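Local coordinates for protein endoglycosidase (Bacteroides thetaiotaomicron, PDB 6Q64) that probably hydrolyses glycosidic bonds in complex N-glycans, as a family 18 glycoside hydrolase studied here in an engineered variant, at residues P41-Q46 against L91-D96; K179-G184 against A227-V232; R278-T283 against K325-I330; T296-V301 against L314-L319. The protein carries 1 engineered substitution. All blocks are in the same frame, centred on the assembly; numbering follows the deposited sequence.

Contact 1 of 4, residues P41-Q46 against L91-D96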
loop_
_atom_site.group_PDB
_atom_site.type_symbol
_atom_site.label_atom_id
_atom_site.label_comp_id
_atom_site.label_asym_id
_atom_site.label_seq_id
_atom_site.Cartn_x
_atom_site.Cartn_y
_atom_site.Cartn_z
ATOM N N PRO A 41 -24.025 16.339 3.975
ATOM C CA PRO A 41 -23.244 15.995 2.784
ATOM C C PRO A 41 -22.083 15.077 3.204
ATOM O O PRO A 41 -21.864 14.912 4.358
ATOM C CB PRO A 41 -22.791 17.358 2.222
ATOM C CG PRO A 41 -22.659 18.185 3.452
ATOM C CD PRO A 41 -23.823 17.744 4.337
ATOM N N LEU A 42 -21.371 14.467 2.268
ATOM C CA LEU A 42 -20.442 13.378 2.656
ATOM C C LEU A 42 -19.297 14.000 3.436
ATOM O O LEU A 42 -19.007 13.512 4.544
ATOM C CB LEU A 42 -19.930 12.591 1.443
ATOM C CG LEU A 42 -20.985 11.719 0.781
ATOM C CD1 LEU A 42 -20.434 11.085 -0.474
ATOM C CD2 LEU A 42 -21.532 10.679 1.743
ATOM N N ILE A 43 -18.691 15.056 2.907
ATOM C CA ILE A 43 -17.463 15.587 3.547
ATOM C C ILE A 43 -17.772 15.921 5.018
ATOM O O ILE A 43 -16.827 15.967 5.782
ATOM C CB ILE A 43 -16.893 16.772 2.757
ATOM C CG1 ILE A 43 -15.479 17.108 3.239
ATOM C CG2 ILE A 43 -17.828 17.960 2.837
ATOM C CD1 ILE A 43 -14.723 17.996 2.295
ATOM N N GLU A 44 -19.038 16.073 5.420
ATOM C CA GLU A 44 -19.420 16.423 6.823
ATOM C C GLU A 44 -19.803 15.157 7.621
ATOM O O GLU A 44 -19.915 15.244 8.857
ATOM C CB GLU A 44 -20.578 17.444 6.857
ATOM C CG GLU A 44 -20.202 18.879 6.484
ATOM C CD GLU A 44 -21.332 19.918 6.501
ATOM O OE1 GLU A 44 -22.310 19.766 7.257
ATOM O OE2 GLU A 44 -21.244 20.893 5.752
ATOM N N ALA A 45 -20.035 14.017 6.973
ATOM C CA ALA A 45 -20.619 12.807 7.618
ATOM C C ALA A 45 -19.524 11.998 8.345
ATOM O O ALA A 45 -18.396 11.971 7.859
ATOM C CB ALA A 45 -21.341 11.984 6.573
ATOM N N GLN A 46 -19.845 11.384 9.490
ATOM C CA GLN A 46 -18.848 10.757 10.409
ATOM C C GLN A 46 -19.132 9.275 10.645
ATOM O O GLN A 46 -18.186 8.559 10.982
ATOM C CB GLN A 46 -18.847 11.472 11.761
ATOM C CG GLN A 46 -18.640 12.979 11.645
ATOM C CD GLN A 46 -17.430 13.381 10.831
ATOM O OE1 GLN A 46 -16.492 12.611 10.622
ATOM N NE2 GLN A 46 -17.443 14.605 10.338
ATOM N N LEU A 91 -9.279 10.847 3.558
ATOM C CA LEU A 91 -9.356 9.422 3.127
ATOM C C LEU A 91 -10.776 9.132 2.640
ATOM O O LEU A 91 -10.915 8.459 1.583
ATOM C CB LEU A 91 -9.022 8.484 4.288
ATOM C CG LEU A 91 -7.596 8.554 4.824
ATOM C CD1 LEU A 91 -7.489 7.696 6.073
ATOM C CD2 LEU A 91 -6.582 8.111 3.779
ATOM N N LYS A 92 -11.785 9.660 3.350
ATOM C CA LYS A 92 -13.210 9.276 3.160
ATOM C C LYS A 92 -13.747 9.816 1.829
ATOM O O LYS A 92 -14.812 9.360 1.366
ATOM C CB LYS A 92 -14.064 9.700 4.360
ATOM C CG LYS A 92 -14.270 11.201 4.568
ATOM C CD LYS A 92 -15.468 11.512 5.453
ATOM C CE LYS A 92 -15.516 12.967 5.892
ATOM N NZ LYS A 92 -16.340 13.170 7.109
HETATM N N MSE A 93 -12.992 10.742 1.210
HETATM C CA MSE A 93 -13.401 11.362 -0.050
HETATM C C MSE A 93 -12.648 10.771 -1.239
HETATM O O MSE A 93 -12.788 11.235 -2.367
HETATM C CB MSE A 93 -13.166 12.886 -0.025
HETATM C CG MSE A 93 -14.070 13.686 0.928
HETATM SE SE MSE A 93 -15.963 13.167 0.864
HETATM C CE MSE A 93 -16.562 12.111 2.388
ATOM N N LEU A 94 -11.825 9.753 -0.989
ATOM C CA LEU A 94 -11.113 9.091 -2.065
ATOM C C LEU A 94 -12.134 8.388 -2.937
ATOM O O LEU A 94 -13.192 8.010 -2.466
ATOM C CB LEU A 94 -10.166 8.061 -1.465
ATOM C CG LEU A 94 -8.900 8.605 -0.827
ATOM C CD1 LEU A 94 -8.206 7.510 -0.016
ATOM C CD2 LEU A 94 -7.999 9.159 -1.912
ATOM N N PRO A 95 -11.804 8.090 -4.199
ATOM C CA PRO A 95 -12.650 7.227 -5.019
ATOM C C PRO A 95 -13.057 5.960 -4.258
ATOM O O PRO A 95 -12.254 5.398 -3.537
ATOM C CB PRO A 95 -11.748 6.890 -6.194
ATOM C CG PRO A 95 -10.804 8.095 -6.292
ATOM C CD PRO A 95 -10.565 8.515 -4.865
ATOM N N ASP A 96 -14.321 5.585 -4.383
ATOM C CA ASP A 96 -14.941 4.466 -3.632
ATOM C C ASP A 96 -14.267 3.141 -4.015
ATOM O O ASP A 96 -14.430 2.194 -3.284
ATOM C CB ASP A 96 -16.453 4.420 -3.882
ATOM C CG ASP A 96 -17.180 5.612 -3.290
ATOM O OD1 ASP A 96 -16.530 6.327 -2.473
ATOM O OD2 ASP A 96 -18.400 5.798 -3.612
#

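Contact 2 of 4, residues K179-G184 against A227-V232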
loop_
_atom_site.group_PDB
_atom_site.type_symbol
_atom_site.label_atom_id
_atom_site.label_comp_id
_atom_site.label_asym_id
_atom_site.label_seq_id
_atom_site.Cartn_x
_atom_site.Cartn_y
_atom_site.Cartn_z
ATOM N N LYS A 179 -2.589 2.007 18.541
ATOM C CA LYS A 179 -2.840 3.275 19.277
ATOM C C LYS A 179 -3.742 4.203 18.456
ATOM O O LYS A 179 -4.506 4.937 19.052
ATOM C CB LYS A 179 -1.517 3.990 19.576
ATOM C CG LYS A 179 -1.648 5.484 19.814
ATOM C CD LYS A 179 -0.385 6.168 20.264
ATOM C CE LYS A 179 -0.680 7.468 20.981
ATOM N NZ LYS A 179 0.422 7.813 21.900
ATOM N N TYR A 180 -3.609 4.214 17.138
ATOM C CA TYR A 180 -4.368 5.126 16.250
ATOM C C TYR A 180 -5.377 4.295 15.445
ATOM O O TYR A 180 -5.966 4.825 14.510
ATOM C CB TYR A 180 -3.363 5.978 15.466
ATOM C CG TYR A 180 -2.694 7.057 16.295
ATOM C CD1 TYR A 180 -3.435 8.119 16.828
ATOM C CD2 TYR A 180 -1.325 7.039 16.538
ATOM C CE1 TYR A 180 -2.840 9.128 17.571
ATOM C CE2 TYR A 180 -0.717 8.039 17.287
ATOM C CZ TYR A 180 -1.474 9.086 17.804
ATOM O OH TYR A 180 -0.880 10.059 18.562
ATOM N N ASN A 181 -5.593 3.041 15.869
ATOM C CA ASN A 181 -6.418 1.966 15.235
ATOM C C ASN A 181 -6.200 1.878 13.705
ATOM O O ASN A 181 -7.152 1.484 12.991
ATOM C CB ASN A 181 -7.888 2.084 15.656
ATOM C CG ASN A 181 -8.778 1.054 14.986
ATOM O OD1 ASN A 181 -8.547 -0.144 15.080
ATOM N ND2 ASN A 181 -9.770 1.512 14.245
ATOM N N LEU A 182 -4.985 2.116 13.204
ATOM C CA LEU A 182 -4.665 1.938 11.761
ATOM C C LEU A 182 -4.718 0.440 11.379
ATOM O O LEU A 182 -4.812 -0.415 12.289
ATOM C CB LEU A 182 -3.300 2.577 11.498
ATOM C CG LEU A 182 -3.289 4.110 11.554
ATOM C CD1 LEU A 182 -1.907 4.671 11.872
ATOM C CD2 LEU A 182 -3.794 4.705 10.248
ATOM N N ASP A 183 -4.717 0.105 10.087
ATOM C CA ASP A 183 -5.043 -1.278 9.635
ATOM C C ASP A 183 -3.773 -2.038 9.250
ATOM O O ASP A 183 -3.910 -3.170 8.803
ATOM C CB ASP A 183 -6.056 -1.306 8.490
ATOM C CG ASP A 183 -7.160 -0.279 8.664
ATOM O OD1 ASP A 183 -6.926 0.899 8.275
ATOM O OD2 ASP A 183 -8.227 -0.648 9.223
ATOM N N GLY A 184 -2.590 -1.467 9.440
ATOM C CA GLY A 184 -1.367 -2.286 9.451
ATOM C C GLY A 184 -0.134 -1.520 9.026
ATOM O O GLY A 184 -0.023 -0.327 9.340
ATOM N N ALA A 227 -5.402 -9.817 14.269
ATOM C CA ALA A 227 -6.202 -8.595 14.538
ATOM C C ALA A 227 -6.978 -8.168 13.278
ATOM O O ALA A 227 -7.612 -7.123 13.315
ATOM C CB ALA A 227 -5.312 -7.480 15.066
ATOM N N GLY A 228 -6.923 -8.947 12.199
ATOM C CA GLY A 228 -7.513 -8.595 10.896
ATOM C C GLY A 228 -6.695 -7.552 10.152
ATOM O O GLY A 228 -7.130 -7.156 9.063
ATOM N N ARG A 229 -5.540 -7.125 10.670
ATOM C CA ARG A 229 -4.695 -6.088 10.006
ATOM C C ARG A 229 -3.778 -6.709 8.946
ATOM O O ARG A 229 -3.626 -7.918 8.854
ATOM C CB ARG A 229 -3.896 -5.310 11.057
ATOM C CG ARG A 229 -4.790 -4.442 11.914
ATOM C CD ARG A 229 -4.067 -3.566 12.896
ATOM N NE ARG A 229 -4.688 -3.835 14.191
ATOM C CZ ARG A 229 -5.516 -3.034 14.848
ATOM N NH1 ARG A 229 -5.848 -1.848 14.366
ATOM N NH2 ARG A 229 -6.002 -3.428 16.008
HETATM N N MSE A 230 -3.117 -5.829 8.204
HETATM C CA MSE A 230 -2.399 -6.160 7.000
HETATM C C MSE A 230 -0.912 -5.919 7.205
HETATM O O MSE A 230 -0.512 -4.932 7.821
HETATM C CB MSE A 230 -2.838 -5.221 5.876
HETATM C CG MSE A 230 -3.997 -5.713 5.018
HETATM SE SE MSE A 230 -4.322 -4.268 3.713
HETATM C CE MSE A 230 -3.158 -4.663 2.216
ATOM N N LEU A 231 -0.095 -6.803 6.623
ATOM C CA LEU A 231 1.317 -6.504 6.468
ATOM C C LEU A 231 1.643 -6.566 4.988
ATOM O O LEU A 231 1.084 -7.417 4.318
ATOM C CB LEU A 231 2.185 -7.490 7.260
ATOM C CG LEU A 231 3.693 -7.293 7.078
ATOM C CD1 LEU A 231 4.124 -5.889 7.458
ATOM C CD2 LEU A 231 4.478 -8.313 7.884
ATOM N N VAL A 232 2.562 -5.724 4.544
ATOM C CA VAL A 232 2.737 -5.394 3.108
ATOM C C VAL A 232 4.167 -4.889 2.920
ATOM O O VAL A 232 4.751 -4.287 3.829
ATOM C CB VAL A 232 1.650 -4.360 2.734
ATOM C CG1 VAL A 232 2.181 -3.130 1.998
ATOM C CG2 VAL A 232 0.501 -5.017 1.991
#

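Contact 3 of 4, residues R278-T283 against K325-I330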
loop_
_atom_site.group_PDB
_atom_site.type_symbol
_atom_site.label_atom_id
_atom_site.label_comp_id
_atom_site.label_asym_id
_atom_site.label_seq_id
_atom_site.Cartn_x
_atom_site.Cartn_y
_atom_site.Cartn_z
ATOM N N ARG A 278 -1.833 -12.612 -7.903
ATOM C CA ARG A 278 -3.019 -12.009 -7.229
ATOM C C ARG A 278 -2.600 -11.137 -6.036
ATOM O O ARG A 278 -3.399 -10.289 -5.614
ATOM C CB ARG A 278 -4.040 -13.096 -6.901
ATOM C CG ARG A 278 -4.732 -13.639 -8.154
ATOM C CD ARG A 278 -5.505 -12.605 -8.975
ATOM N NE ARG A 278 -6.403 -11.924 -8.044
ATOM C CZ ARG A 278 -6.699 -10.632 -8.032
ATOM N NH1 ARG A 278 -7.509 -10.170 -7.097
ATOM N NH2 ARG A 278 -6.204 -9.796 -8.925
ATOM N N LYS A 279 -1.379 -11.252 -5.534
ATOM C CA LYS A 279 -0.952 -10.410 -4.396
ATOM C C LYS A 279 -0.013 -9.287 -4.860
ATOM O O LYS A 279 0.458 -8.496 -4.010
ATOM C CB LYS A 279 -0.262 -11.267 -3.347
ATOM C CG LYS A 279 -1.107 -12.381 -2.768
ATOM C CD LYS A 279 -0.288 -13.352 -1.921
ATOM C CE LYS A 279 0.476 -12.714 -0.791
ATOM N NZ LYS A 279 1.046 -13.758 0.092
ATOM N N THR A 280 0.303 -9.218 -6.143
ATOM C CA THR A 280 1.245 -8.187 -6.620
ATOM C C THR A 280 0.457 -6.915 -6.969
ATOM O O THR A 280 -0.614 -6.984 -7.622
ATOM C CB THR A 280 2.111 -8.717 -7.761
ATOM O OG1 THR A 280 2.944 -9.769 -7.267
ATOM C CG2 THR A 280 2.981 -7.619 -8.311
ATOM N N ILE A 281 0.968 -5.779 -6.523
ATOM C CA ILE A 281 0.434 -4.434 -6.867
ATOM C C ILE A 281 1.531 -3.699 -7.628
ATOM O O ILE A 281 2.672 -3.691 -7.141
ATOM C CB ILE A 281 -0.047 -3.697 -5.600
ATOM C CG1 ILE A 281 -1.437 -4.181 -5.189
ATOM C CG2 ILE A 281 -0.076 -2.207 -5.817
ATOM C CD1 ILE A 281 -1.722 -4.034 -3.726
ATOM N N ILE A 282 1.206 -3.129 -8.786
ATOM C CA ILE A 282 2.186 -2.319 -9.554
ATOM C C ILE A 282 1.712 -0.869 -9.537
ATOM O O ILE A 282 0.500 -0.621 -9.637
ATOM C CB ILE A 282 2.390 -2.868 -10.964
ATOM C CG1 ILE A 282 1.104 -3.451 -11.561
ATOM C CG2 ILE A 282 3.493 -3.900 -10.912
ATOM C CD1 ILE A 282 1.210 -3.798 -13.044
ATOM N N THR A 283 2.661 0.038 -9.355
ATOM C CA THR A 283 2.403 1.451 -9.048
ATOM C C THR A 283 3.163 2.320 -10.032
ATOM O O THR A 283 4.274 1.961 -10.511
ATOM C CB THR A 283 2.780 1.809 -7.610
ATOM O OG1 THR A 283 4.207 1.795 -7.463
ATOM C CG2 THR A 283 2.101 0.883 -6.625
ATOM N N LYS A 325 -3.676 -15.042 -15.217
ATOM C CA LYS A 325 -4.275 -14.362 -14.055
ATOM C C LYS A 325 -4.048 -12.860 -14.156
ATOM O O LYS A 325 -3.087 -12.406 -14.817
ATOM C CB LYS A 325 -3.640 -14.856 -12.762
ATOM C CG LYS A 325 -4.280 -16.126 -12.252
ATOM C CD LYS A 325 -3.517 -16.732 -11.127
ATOM C CE LYS A 325 -4.051 -18.087 -10.738
ATOM N NZ LYS A 325 -3.055 -18.791 -9.908
ATOM N N ARG A 326 -4.919 -12.129 -13.480
ATOM C CA ARG A 326 -4.966 -10.659 -13.552
ATOM C C ARG A 326 -4.154 -10.189 -12.354
ATOM O O ARG A 326 -4.261 -10.813 -11.259
ATOM C CB ARG A 326 -6.427 -10.191 -13.631
ATOM C CG ARG A 326 -6.661 -8.713 -13.356
ATOM C CD ARG A 326 -5.944 -7.799 -14.334
ATOM N NE ARG A 326 -6.232 -8.060 -15.735
ATOM C CZ ARG A 326 -7.389 -7.814 -16.353
ATOM N NH1 ARG A 326 -8.422 -7.270 -15.729
ATOM N NH2 ARG A 326 -7.497 -8.075 -17.637
ATOM N N ILE A 327 -3.326 -9.180 -12.586
ATOM C CA ILE A 327 -2.539 -8.507 -11.524
ATOM C C ILE A 327 -3.489 -8.277 -10.374
ATOM O O ILE A 327 -4.652 -8.144 -10.632
ATOM C CB ILE A 327 -1.950 -7.189 -12.035
ATOM C CG1 ILE A 327 -0.851 -6.675 -11.117
ATOM C CG2 ILE A 327 -3.048 -6.152 -12.224
ATOM C CD1 ILE A 327 0.387 -7.509 -11.084
ATOM N N GLY A 328 -2.971 -8.193 -9.170
ATOM C CA GLY A 328 -3.766 -8.091 -7.945
ATOM C C GLY A 328 -4.259 -6.682 -7.715
ATOM O O GLY A 328 -5.271 -6.550 -7.008
ATOM N N GLY A 329 -3.515 -5.690 -8.209
ATOM C CA GLY A 329 -3.911 -4.289 -8.118
ATOM C C GLY A 329 -2.923 -3.302 -8.710
ATOM O O GLY A 329 -1.811 -3.669 -9.094
ATOM N N ILE A 330 -3.340 -2.040 -8.742
ATOM C CA ILE A 330 -2.512 -0.888 -9.178
ATOM C C ILE A 330 -2.628 0.207 -8.124
ATOM O O ILE A 330 -3.582 0.161 -7.329
ATOM C CB ILE A 330 -2.970 -0.384 -10.550
ATOM C CG1 ILE A 330 -4.415 0.095 -10.492
ATOM C CG2 ILE A 330 -2.792 -1.456 -11.608
ATOM C CD1 ILE A 330 -4.557 1.451 -11.065
#

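Contact 4 of 4, residues T296-V301 against L314-L319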
loop_
_atom_site.group_PDB
_atom_site.type_symbol
_atom_site.label_atom_id
_atom_site.label_comp_id
_atom_site.label_asym_id
_atom_site.label_seq_id
_atom_site.Cartn_x
_atom_site.Cartn_y
_atom_site.Cartn_z
ATOM N N THR A 296 4.850 9.122 -20.881
ATOM C CA THR A 296 4.140 9.515 -22.119
ATOM C C THR A 296 4.549 8.610 -23.278
ATOM O O THR A 296 3.834 8.623 -24.304
ATOM C CB THR A 296 4.450 10.983 -22.395
ATOM O OG1 THR A 296 5.862 10.999 -22.567
ATOM C CG2 THR A 296 4.049 11.882 -21.249
ATOM N N TYR A 297 5.658 7.883 -23.085
ATOM C CA TYR A 297 6.359 7.034 -24.082
ATOM C C TYR A 297 6.264 5.552 -23.704
ATOM O O TYR A 297 7.194 4.811 -23.965
ATOM C CB TYR A 297 7.833 7.427 -24.154
ATOM C CG TYR A 297 8.589 7.322 -22.854
ATOM C CD1 TYR A 297 8.494 8.312 -21.893
ATOM C CD2 TYR A 297 9.430 6.257 -22.592
ATOM C CE1 TYR A 297 9.199 8.243 -20.701
ATOM C CE2 TYR A 297 10.142 6.171 -21.406
ATOM C CZ TYR A 297 10.025 7.166 -20.449
ATOM O OH TYR A 297 10.722 7.098 -19.275
ATOM N N TYR A 298 5.170 5.127 -23.089
ATOM C CA TYR A 298 4.906 3.704 -22.766
ATOM C C TYR A 298 4.342 3.020 -24.003
ATOM O O TYR A 298 3.699 3.715 -24.836
ATOM C CB TYR A 298 3.900 3.546 -21.631
ATOM C CG TYR A 298 3.763 2.170 -21.029
ATOM C CD1 TYR A 298 4.641 1.729 -20.048
ATOM C CD2 TYR A 298 2.717 1.329 -21.387
ATOM C CE1 TYR A 298 4.499 0.479 -19.457
ATOM C CE2 TYR A 298 2.557 0.081 -20.805
ATOM C CZ TYR A 298 3.456 -0.347 -19.837
ATOM O OH TYR A 298 3.307 -1.550 -19.212
ATOM N N THR A 299 4.635 1.717 -24.107
ATOM C CA THR A 299 4.081 0.776 -25.113
ATOM C C THR A 299 3.407 -0.380 -24.386
ATOM O O THR A 299 4.103 -1.067 -23.622
ATOM C CB THR A 299 5.145 0.243 -26.069
ATOM O OG1 THR A 299 6.071 1.323 -26.256
ATOM C CG2 THR A 299 4.515 -0.281 -27.343
ATOM N N SER A 300 2.095 -0.518 -24.589
ATOM C CA SER A 300 1.244 -1.588 -24.016
ATOM C C SER A 300 1.206 -2.745 -24.999
ATOM O O SER A 300 1.299 -2.511 -26.201
ATOM C CB SER A 300 -0.167 -1.122 -23.715
ATOM O OG SER A 300 -0.966 -2.181 -23.197
ATOM N N VAL A 301 0.941 -3.918 -24.455
ATOM C CA VAL A 301 0.734 -5.199 -25.191
ATOM C C VAL A 301 -0.696 -5.197 -25.757
ATOM O O VAL A 301 -1.108 -6.144 -26.440
ATOM C CB VAL A 301 1.037 -6.350 -24.206
ATOM C CG1 VAL A 301 -0.173 -6.684 -23.348
ATOM C CG2 VAL A 301 1.601 -7.558 -24.907
ATOM N N LEU A 314 -3.064 2.180 -17.498
ATOM C CA LEU A 314 -4.248 1.404 -17.941
ATOM C C LEU A 314 -3.775 0.002 -18.277
ATOM O O LEU A 314 -4.558 -0.940 -18.044
ATOM C CB LEU A 314 -4.922 2.080 -19.139
ATOM C CG LEU A 314 -5.423 3.503 -18.898
ATOM C CD1 LEU A 314 -5.994 4.083 -20.172
ATOM C CD2 LEU A 314 -6.457 3.526 -17.798
ATOM N N ASP A 315 -2.555 -0.102 -18.825
ATOM C CA ASP A 315 -1.908 -1.401 -19.088
ATOM C C ASP A 315 -1.807 -2.129 -17.758
ATOM O O ASP A 315 -2.220 -3.307 -17.682
ATOM C CB ASP A 315 -0.530 -1.244 -19.720
ATOM C CG ASP A 315 0.045 -2.563 -20.208
ATOM O OD1 ASP A 315 -0.704 -3.325 -20.897
ATOM O OD2 ASP A 315 1.220 -2.828 -19.854
ATOM N N TYR A 316 -1.314 -1.429 -16.738
ATOM C CA TYR A 316 -1.106 -2.031 -15.400
ATOM C C TYR A 316 -2.438 -2.621 -14.915
ATOM O O TYR A 316 -2.562 -3.785 -14.545
ATOM C CB TYR A 316 -0.495 -1.018 -14.438
ATOM C CG TYR A 316 0.942 -0.661 -14.702
ATOM C CD1 TYR A 316 1.554 -0.874 -15.931
ATOM C CD2 TYR A 316 1.719 -0.097 -13.707
ATOM C CE1 TYR A 316 2.890 -0.533 -16.169
ATOM C CE2 TYR A 316 3.040 0.286 -13.931
ATOM C CZ TYR A 316 3.621 0.087 -15.170
ATOM O OH TYR A 316 4.914 0.456 -15.382
ATOM N N ALA A 317 -3.481 -1.822 -14.943
ATOM C CA ALA A 317 -4.767 -2.226 -14.339
ATOM C C ALA A 317 -5.312 -3.452 -15.063
ATOM O O ALA A 317 -6.093 -4.150 -14.425
ATOM C CB ALA A 317 -5.751 -1.078 -14.392
ATOM N N THR A 318 -4.983 -3.643 -16.342
ATOM C CA THR A 318 -5.606 -4.695 -17.181
ATOM C C THR A 318 -4.601 -5.832 -17.456
ATOM O O THR A 318 -4.889 -6.618 -18.394
ATOM C CB THR A 318 -6.094 -4.143 -18.520
ATOM O OG1 THR A 318 -4.939 -3.638 -19.169
ATOM C CG2 THR A 318 -7.125 -3.049 -18.389
ATOM N N LEU A 319 -3.508 -5.902 -16.679
ATOM C CA LEU A 319 -2.313 -6.744 -16.953
ATOM C C LEU A 319 -2.665 -8.204 -16.711
ATOM O O LEU A 319 -2.838 -8.562 -15.529
ATOM C CB LEU A 319 -1.188 -6.341 -16.016
ATOM C CG LEU A 319 0.151 -6.992 -16.306
ATOM C CD1 LEU A 319 0.713 -6.502 -17.609
ATOM C CD2 LEU A 319 1.146 -6.690 -15.210
#

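Contact 1 of 4, residues P41-Q46 against L91-D96
The amine of K92 reaches the chain at I43-A45 and provides the polar half of the contact. NZ donates a hydrogen bond to I43 O at 3.1 Å, coming from above the carbonyl plane (69° out of it) and thus not on a lone pair. A second bond, from NZ to A45 O, is modelled at 2.5 Å; that length is shorter than expected and is best treated as doubtful. The two carbonyl groups belong to a short turn in which A45 N is bonded to L42 O at 2.7 Å. The amide of Q46 lies near the same amine, with OE1 3.6 Å from K92 NZ. K92 starts with CG wedged between backbone N and carbonyl carbon (chi1 68°) and runs extended from there; it also makes a cation-pi contact with F120. In the TIM-barrel fold of family 18, this lysine belongs to the connection between strands 72-76 and 100-102, and its partners to the loop leading into helix 53-65, so the link is made at the barrel's periphery. Apolar contact comes from M93, a selenomethionine in this labelled protein. Its chain is bent twice, which carries CE to 3.5 Å from L42 CB, while SE lies 4.2 Å from I43 CB.

Contact 2 of 4, residues K179-G184 against A227-V232
R229 lies lengthwise along the backbone of L182 and D183, at the point where two neighbouring parallel strands of the TIM barrel, 184-189 and 230-235, begin. The strands are joined through helix 211-224 in a beta-alpha-beta crossover. D183 and G184 also open the DGxDxDxE signature of family 18, whose closing glutamate is an engineered glutamine in this protein. The aliphatic part of the arginine does the packing: CB stands 3.1 Å from D183 O and CD 3.3 Å from L182 O. A bend at chi3 (-128°) then turns the guanidinium toward the C-terminal end of helix 162-179. There NH1 alone makes two hydrogen bonds. One runs to L182 O at 2.7 Å, close to the guanidinium plane and nearly in line with the carbonyl bond. The other, longer at 3.3 Å, goes to N181 OD1 and is tilted from that plane. The N181 side chain crosses the arginine at about a right angle, with amide and guanidinium planes 84° apart, and NH1 meets OD1 from above the carbonyl plane (39° out of it). N181 itself has positive phi and is the C-prime residue of the Schellman motif that ends the helix. D183 directs its carboxylate elsewhere: OD1 accepts from A129 N on strand 128-135, and OD2 stays 5.8 Å from R229 NH1. Between the backbones, M230 N donates to D183 O at 2.8 Å within the carbonyl plane. One residue on, the side-chain-less G184 lets its CA approach M230 O to 3.2 Å in a CA-H...O contact.

Contact 3 of 4, residues R278-T283 against K325-I330
Strand 280-285 and strand 329-333 run parallel here, paired through I282 N donating to G329 O at 3.1 Å. Before that pair, T280 O sits near two successive amides, G328 N and G329 N, in bonds that are both weak. G328 and G329 bring no side chains between the backbones, and CG1 of I281 rests 3.8 Å from G329 CA. In the TIM barrel these are adjacent strands, with 329-333 flanked on its other edge by 72-76, the first strand of the chain. R278, just before strand 280-285, has a side chain that starts away and folds back through bends at chi2 (-60°) and chi3. NH2 donates to R326 O at 3.2 Å in an almost straight bond (178°); the oxygen lies in the guanidinium plane, while the nitrogen stands well above the carbonyl plane. NH1 of the same group goes to H70 O, just ahead of strand 72-76. The apolar packing is carried by I327, which crosses T280 at about a right angle, I327 CD1 to T280 CG2 3.8 Å, and meets I282 obliquely, I327 CG1 to I282 CG1 3.8 Å. I282 and I330 share one face of the sheet, I282 CG1 to I330 CG2 4.4 Å, and both meet Y316 of helix 311-317.

Contact 4 of 4, residues T296-V301 against L314-L319
Both oxygens of D315 are gripped from the facing loop, one by Y298 and one by S300. The hydroxyl of Y298 donates to OD2 at 2.5 Å, meeting it on the anti side and only 17° out of the carboxylate plane. The bond lies close to the tyrosine ring plane, while ring and carboxylate are themselves turned 53° apart. S300 approaches quite differently: its OG donates to OD1 at 2.6 Å from well above the plane of the carboxylate. The two hydroxyls therefore restrict the rotation of the group from different directions. D315 is placed for this by having CG anti to its amide nitrogen (chi1 -170°), which sends the carboxylate off the helix toward the loop. OD2 has a second partner in T261 OG1, and S300 OG is also bonded to R302 N; such a set of donors would probably favour the charged form of this buried aspartate. Aromatic packing runs beside the polar contact. The end of Y298 meets the edge of Y316, with OH 3.2 Å from Y316 CE1, and the apolar pair is Y298 CZ to Y316 CE1 at 3.7 Å. The two rings sit obliquely, centroids 5.8 Å apart. Y316 OH is bonded to A255 O, which fixes the far end of that ring. At the end of the helix T318 N bonds to D315 O at 3.1 Å. This is a loop packed on a helix within one beta-alpha connection of the TIM barrel: the loop after helix 286-289 folds back against helix 311-317, which leads on to strand 329-333.

In the fold
Contacts 2 and 3 are two strand pairs of the same eight-stranded parallel barrel, with centres 21 Å apart. Contact 4 adjoins contact 3 in space: their centres are 13 Å apart, and they touch where I327 N lies 3.0 Å from L319 O, a probable hydrogen bond. In sequence, contact 4 falls between the two halves of contact 3, joining loop to helix within the connection between strands 280-285 and 329-333. Contact 1 stands apart, about 6 Å from contact 2 and 10 Å from contact 3 between nearest atoms. The family signature starts in contact 2 and runs along strand 184-189, so that contact is the one tied by sequence to the probable active site.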